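Local coordinates for high affinity transport system protein p37 (Mycoplasma hyorhinis, PDB 3EKI) that serves as the extracytoplasmic thiamine-binding lipoprotein of a high-affinity transport system and binds thiamine diphosphate, at residues 234-244 and 269-280. Numbering follows the deposited sequence.
Sequences AWNDKDWNTFR and HFQNKFTTLNED. With GOL (glycerol), chain C.
His269, at the end of helix 256-269, lies flat on the indole of Trp235, the ring centroids 3.5 Å apart and the planes 13° from parallel, while Lys238 crosses the opposite face of the imidazole with CG. His269 NE2 donates to Trp235 O at 2.8 Å from above the carbonyl plane; Lys238 N reaches the same oxygen from the other face, so one carbonyl of the last helical turn accepts both the backbone N of Lys238 and the imidazole. Tyr162 binds His269 ND1 and Gly165 O takes Trp235 NE1, fixing how both stacked rings are turned. With CG beside the backbone N (chi1 -58°), Phe270 puts its ring into the elbow between helices 225-236 and 240-245. Its CD1 edge lies 3.4 Å from Lys238 C, CE2 meets Trp235 CE3, CZ rests on the face of Phe243, and Trp240 CE3 lies over one face of the Phe270 ring. The elbow is a tight junction of two helices: Lys238, with positive phi, closes the first in a Schellman motif, and Asp239 N-caps the second by accepting from Thr242 N. Both helices belong to the lobe built on the mixed sheet containing strand 331-337, in a protein of the periplasmic-binding-protein clan. At the end of the type II turn that starts at Phe270, Lys273 packs CB against Trp240 CB at 3.5 Å, and its NZ makes a weak bond to Lys238 O and an ordinary hydrogen bond to O3 of a glycerol probably left from crystallisation. Phe274 covers one face of the Trp240 indole, planes 26° apart, with CD2 3.6 Å from Trp240 CE2; Leu277 brings CD2 up to Trp240 CH2. Asp280 then takes Trp240 NE1 on OD2 at 3.1 Å, an almost straight bond in the indole plane but above the carboxylate. Arg244 grips that carboxylate side-on, NE to the syn lone pair of OD1 at 2.7 Å and NH2 to OD2, while Tyr288 OH also bonds OD1.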
loop_
_atom_site.group_PDB
_atom_site.type_symbol
_atom_site.label_atom_id
_atom_site.label_comp_id
_atom_site.label_asym_id
_atom_site.label_seq_id
_atom_site.Cartn_x
_atom_site.Cartn_y
_atom_site.Cartn_z
ATOM N N ALA A 234 -18.622 -3.694 22.501
ATOM C CA ALA A 234 -17.759 -2.629 23.002
ATOM C C ALA A 234 -17.629 -1.517 21.970
ATOM O O ALA A 234 -17.609 -0.322 22.267
ATOM C CB ALA A 234 -16.423 -3.217 23.396
ATOM N N TRP A 235 -17.517 -1.919 20.700
ATOM C CA TRP A 235 -17.499 -0.950 19.614
ATOM C C TRP A 235 -18.769 -0.111 19.610
ATOM O O TRP A 235 -18.758 1.111 19.569
ATOM C CB TRP A 235 -17.350 -1.685 18.286
ATOM C CG TRP A 235 -17.422 -0.817 17.083
ATOM C CD1 TRP A 235 -18.528 -0.538 16.347
ATOM C CD2 TRP A 235 -16.343 -0.099 16.451
ATOM N NE1 TRP A 235 -18.245 0.297 15.301
ATOM C CE2 TRP A 235 -16.907 0.574 15.351
ATOM C CE3 TRP A 235 -14.976 0.031 16.711
ATOM C CZ2 TRP A 235 -16.159 1.392 14.480
ATOM C CZ3 TRP A 235 -14.242 0.841 15.842
ATOM C CH2 TRP A 235 -14.839 1.497 14.757
ATOM N N ASN A 236 -19.922 -0.783 19.661
ATOM C CA ASN A 236 -21.207 -0.103 19.572
ATOM C C ASN A 236 -21.429 0.831 20.759
ATOM O O ASN A 236 -22.125 1.840 20.588
ATOM C CB ASN A 236 -22.350 -1.128 19.500
ATOM C CG ASN A 236 -22.400 -1.945 18.230
ATOM O OD1 ASN A 236 -21.855 -1.605 17.186
ATOM N ND2 ASN A 236 -23.083 -3.081 18.304
ATOM N N ASP A 237 -20.892 0.478 21.907
ATOM C CA ASP A 237 -21.074 1.210 23.151
ATOM C C ASP A 237 -19.982 2.255 23.361
ATOM O O ASP A 237 -19.983 2.979 24.355
ATOM C CB ASP A 237 -21.082 0.283 24.370
ATOM C CG ASP A 237 -22.362 -0.532 24.495
ATOM O OD1 ASP A 237 -23.215 -0.438 23.601
ATOM O OD2 ASP A 237 -22.500 -1.262 25.497
ATOM N N LYS A 238 -19.033 2.284 22.424
ATOM C CA LYS A 238 -17.842 3.135 22.503
ATOM C C LYS A 238 -17.081 2.949 23.805
ATOM O O LYS A 238 -16.554 3.856 24.430
ATOM C CB LYS A 238 -18.187 4.596 22.212
ATOM C CG LYS A 238 -18.755 4.789 20.822
ATOM C CD LYS A 238 -19.076 6.216 20.459
ATOM C CE LYS A 238 -19.786 6.303 19.109
ATOM N NZ LYS A 238 -20.157 7.703 18.780
ATOM N N ASP A 239 -16.934 1.712 24.241
ATOM C CA ASP A 239 -16.192 1.301 25.423
ATOM C C ASP A 239 -14.773 0.905 24.991
ATOM O O ASP A 239 -14.446 -0.231 24.703
ATOM C CB ASP A 239 -16.908 0.182 26.138
ATOM C CG ASP A 239 -16.210 -0.303 27.389
ATOM O OD1 ASP A 239 -15.140 0.229 27.770
ATOM O OD2 ASP A 239 -16.774 -1.257 27.989
ATOM N N TRP A 240 -13.977 1.975 24.936
ATOM C CA TRP A 240 -12.601 1.872 24.478
ATOM C C TRP A 240 -11.809 0.934 25.365
ATOM O O TRP A 240 -11.079 0.075 24.878
ATOM C CB TRP A 240 -11.936 3.264 24.417
ATOM C CG TRP A 240 -10.460 3.158 24.140
ATOM C CD1 TRP A 240 -9.465 3.541 24.991
ATOM C CD2 TRP A 240 -9.825 2.646 22.956
ATOM N NE1 TRP A 240 -8.248 3.302 24.413
ATOM C CE2 TRP A 240 -8.435 2.755 23.181
ATOM C CE3 TRP A 240 -10.259 2.108 21.745
ATOM C CZ2 TRP A 240 -7.515 2.337 22.212
ATOM C CZ3 TRP A 240 -9.346 1.698 20.801
ATOM C CH2 TRP A 240 -7.965 1.814 21.037
ATOM N N ASN A 241 -11.884 1.059 26.681
ATOM C CA ASN A 241 -11.130 0.204 27.576
ATOM C C ASN A 241 -11.383 -1.265 27.302
ATOM O O ASN A 241 -10.448 -2.051 27.166
ATOM C CB ASN A 241 -11.517 0.537 29.021
ATOM C CG ASN A 241 -10.704 -0.297 29.982
ATOM O OD1 ASN A 241 -9.473 -0.313 29.892
ATOM N ND2 ASN A 241 -11.346 -0.979 30.914
ATOM N N THR A 242 -12.650 -1.614 27.176
ATOM C CA THR A 242 -13.004 -3.003 26.926
ATOM C C THR A 242 -12.547 -3.459 25.543
ATOM O O THR A 242 -12.004 -4.570 25.408
ATOM C CB THR A 242 -14.524 -3.205 27.068
ATOM O OG1 THR A 242 -14.882 -2.891 28.427
ATOM C CG2 THR A 242 -14.872 -4.651 26.786
ATOM N N PHE A 243 -12.759 -2.558 24.579
ATOM C CA PHE A 243 -12.352 -2.867 23.212
ATOM C C PHE A 243 -10.849 -3.115 23.105
ATOM O O PHE A 243 -10.341 -4.161 22.684
ATOM C CB PHE A 243 -12.786 -1.737 22.290
ATOM C CG PHE A 243 -12.487 -1.981 20.823
ATOM C CD1 PHE A 243 -11.329 -1.509 20.248
ATOM C CD2 PHE A 243 -13.393 -2.682 20.041
ATOM C CE1 PHE A 243 -11.123 -1.731 18.905
ATOM C CE2 PHE A 243 -13.179 -2.913 18.701
ATOM C CZ PHE A 243 -12.010 -2.449 18.133
ATOM N N ARG A 244 -10.107 -2.111 23.558
ATOM C CA ARG A 244 -8.651 -2.167 23.565
ATOM C C ARG A 244 -8.098 -3.401 24.280
ATOM O O ARG A 244 -7.139 -4.014 23.807
ATOM C CB ARG A 244 -8.072 -0.897 24.193
ATOM C CG ARG A 244 -6.554 -0.819 24.150
ATOM C CD ARG A 244 -5.969 -0.668 25.545
ATOM N NE ARG A 244 -6.255 0.643 26.119
ATOM C CZ ARG A 244 -6.988 0.838 27.209
ATOM N NH1 ARG A 244 -7.515 -0.197 27.851
ATOM N NH2 ARG A 244 -7.198 2.068 27.661
ATOM N N HIS A 269 -14.138 7.242 16.358
ATOM C CA HIS A 269 -15.218 6.423 16.896
ATOM C C HIS A 269 -15.310 6.553 18.413
ATOM O O HIS A 269 -16.350 6.933 18.950
ATOM C CB HIS A 269 -15.023 4.957 16.505
ATOM C CG HIS A 269 -16.217 4.095 16.776
ATOM N ND1 HIS A 269 -17.410 4.243 16.101
ATOM C CD2 HIS A 269 -16.403 3.078 17.649
ATOM C CE1 HIS A 269 -18.279 3.353 16.545
ATOM N NE2 HIS A 269 -17.693 2.633 17.485
ATOM N N PHE A 270 -14.216 6.234 19.096
ATOM C CA PHE A 270 -14.175 6.308 20.552
ATOM C C PHE A 270 -13.723 7.684 21.026
ATOM O O PHE A 270 -12.810 7.801 21.843
ATOM C CB PHE A 270 -13.249 5.228 21.116
ATOM C CG PHE A 270 -13.646 3.830 20.737
ATOM C CD1 PHE A 270 -14.510 3.100 21.535
ATOM C CD2 PHE A 270 -13.154 3.246 19.582
ATOM C CE1 PHE A 270 -14.877 1.814 21.188
ATOM C CE2 PHE A 270 -13.517 1.960 19.230
ATOM C CZ PHE A 270 -14.380 1.243 20.035
ATOM N N GLN A 271 -14.366 8.726 20.507
ATOM C CA GLN A 271 -14.033 10.089 20.884
ATOM C C GLN A 271 -13.948 10.214 22.408
ATOM O O GLN A 271 -14.688 9.510 23.093
ATOM C CB GLN A 271 -15.064 11.108 20.450
ATOM C CG GLN A 271 -15.602 11.076 19.041
ATOM C CD GLN A 271 -16.733 12.102 18.946
ATOM O OE1 GLN A 271 -16.497 13.300 18.788
ATOM N NE2 GLN A 271 -17.949 11.585 19.066
ATOM N N ASN A 272 -13.059 11.071 22.812
ATOM C CA ASN A 272 -12.654 11.480 24.145
ATOM C C ASN A 272 -11.957 10.359 24.876
ATOM O O ASN A 272 -11.344 10.541 25.938
ATOM C CB ASN A 272 -13.868 12.086 24.879
ATOM C CG ASN A 272 -14.565 13.112 23.988
ATOM O OD1 ASN A 272 -13.935 13.885 23.248
ATOM N ND2 ASN A 272 -15.896 13.175 24.005
ATOM N N LYS A 273 -11.924 9.121 24.361
ATOM C CA LYS A 273 -11.410 8.089 25.259
ATOM C C LYS A 273 -9.896 7.954 25.292
ATOM O O LYS A 273 -9.414 7.348 26.260
ATOM C CB LYS A 273 -12.006 6.725 24.880
ATOM C CG LYS A 273 -13.519 6.666 24.916
ATOM C CD LYS A 273 -14.090 6.930 26.291
ATOM C CE LYS A 273 -15.433 6.252 26.476
ATOM N NZ LYS A 273 -16.544 6.933 25.756
ATOM N N PHE A 274 -9.191 8.423 24.277
ATOM C CA PHE A 274 -7.729 8.410 24.270
ATOM C C PHE A 274 -7.142 9.503 23.372
ATOM O O PHE A 274 -7.843 10.062 22.520
ATOM C CB PHE A 274 -7.194 7.049 23.819
ATOM C CG PHE A 274 -7.374 6.700 22.365
ATOM C CD1 PHE A 274 -6.407 6.940 21.408
ATOM C CD2 PHE A 274 -8.564 6.114 21.933
ATOM C CE1 PHE A 274 -6.578 6.626 20.079
ATOM C CE2 PHE A 274 -8.726 5.793 20.601
ATOM C CZ PHE A 274 -7.764 6.040 19.654
ATOM N N THR A 275 -5.880 9.890 23.473
ATOM C CA THR A 275 -5.181 10.891 22.680
ATOM C C THR A 275 -4.527 10.346 21.417
ATOM O O THR A 275 -4.823 10.642 20.268
ATOM C CB THR A 275 -4.058 11.513 23.545
ATOM O OG1 THR A 275 -3.181 10.435 23.945
ATOM C CG2 THR A 275 -4.586 12.143 24.807
ATOM N N THR A 276 -3.581 9.347 21.641
ATOM C CA THR A 276 -2.960 8.669 20.535
ATOM C C THR A 276 -2.788 7.203 20.915
ATOM O O THR A 276 -2.724 6.877 22.107
ATOM C CB THR A 276 -1.557 9.189 20.158
ATOM O OG1 THR A 276 -0.689 8.958 21.281
ATOM C CG2 THR A 276 -1.584 10.670 19.876
ATOM N N LEU A 277 -2.676 6.367 19.884
ATOM C CA LEU A 277 -2.387 4.969 20.163
ATOM C C LEU A 277 -1.047 4.801 20.864
ATOM O O LEU A 277 -0.872 3.963 21.750
ATOM C CB LEU A 277 -2.423 4.127 18.897
ATOM C CG LEU A 277 -3.759 3.782 18.266
ATOM C CD1 LEU A 277 -3.543 2.600 17.329
ATOM C CD2 LEU A 277 -4.836 3.468 19.290
ATOM N N ASN A 278 -0.024 5.595 20.513
ATOM C CA ASN A 278 1.251 5.451 21.236
ATOM C C ASN A 278 1.120 5.784 22.714
ATOM O O ASN A 278 1.659 5.104 23.588
ATOM C CB ASN A 278 2.301 6.358 20.556
ATOM C CG ASN A 278 2.954 5.627 19.393
ATOM O OD1 ASN A 278 2.647 4.470 19.096
ATOM N ND2 ASN A 278 3.875 6.302 18.712
ATOM N N GLU A 279 0.368 6.844 23.019
ATOM C CA GLU A 279 0.183 7.187 24.430
ATOM C C GLU A 279 -0.616 6.112 25.150
ATOM O O GLU A 279 -0.238 5.753 26.255
ATOM C CB GLU A 279 -0.508 8.530 24.622
ATOM C CG GLU A 279 0.456 9.672 24.936
ATOM C CD GLU A 279 -0.250 10.975 25.261
ATOM O OE1 GLU A 279 -0.556 11.218 26.450
ATOM O OE2 GLU A 279 -0.499 11.766 24.330
ATOM N N ASP A 280 -1.672 5.630 24.526
ATOM C CA ASP A 280 -2.459 4.538 25.115
ATOM C C ASP A 280 -1.633 3.283 25.327
ATOM O O ASP A 280 -1.711 2.638 26.371
ATOM C CB ASP A 280 -3.660 4.280 24.198
ATOM C CG ASP A 280 -4.733 3.399 24.820
ATOM O OD1 ASP A 280 -4.765 2.196 24.470
ATOM O OD2 ASP A 280 -5.519 3.897 25.653
HETATM C C1 GOL C . -18.606 3.394 27.534
HETATM O O1 GOL C . -19.726 2.728 26.937
HETATM C C2 GOL C . -19.039 4.705 28.180
HETATM O O2 GOL C . -17.885 5.459 28.574
HETATM C C3 GOL C . -19.913 5.524 27.247
HETATM O O3 GOL C . -19.311 5.735 25.990
#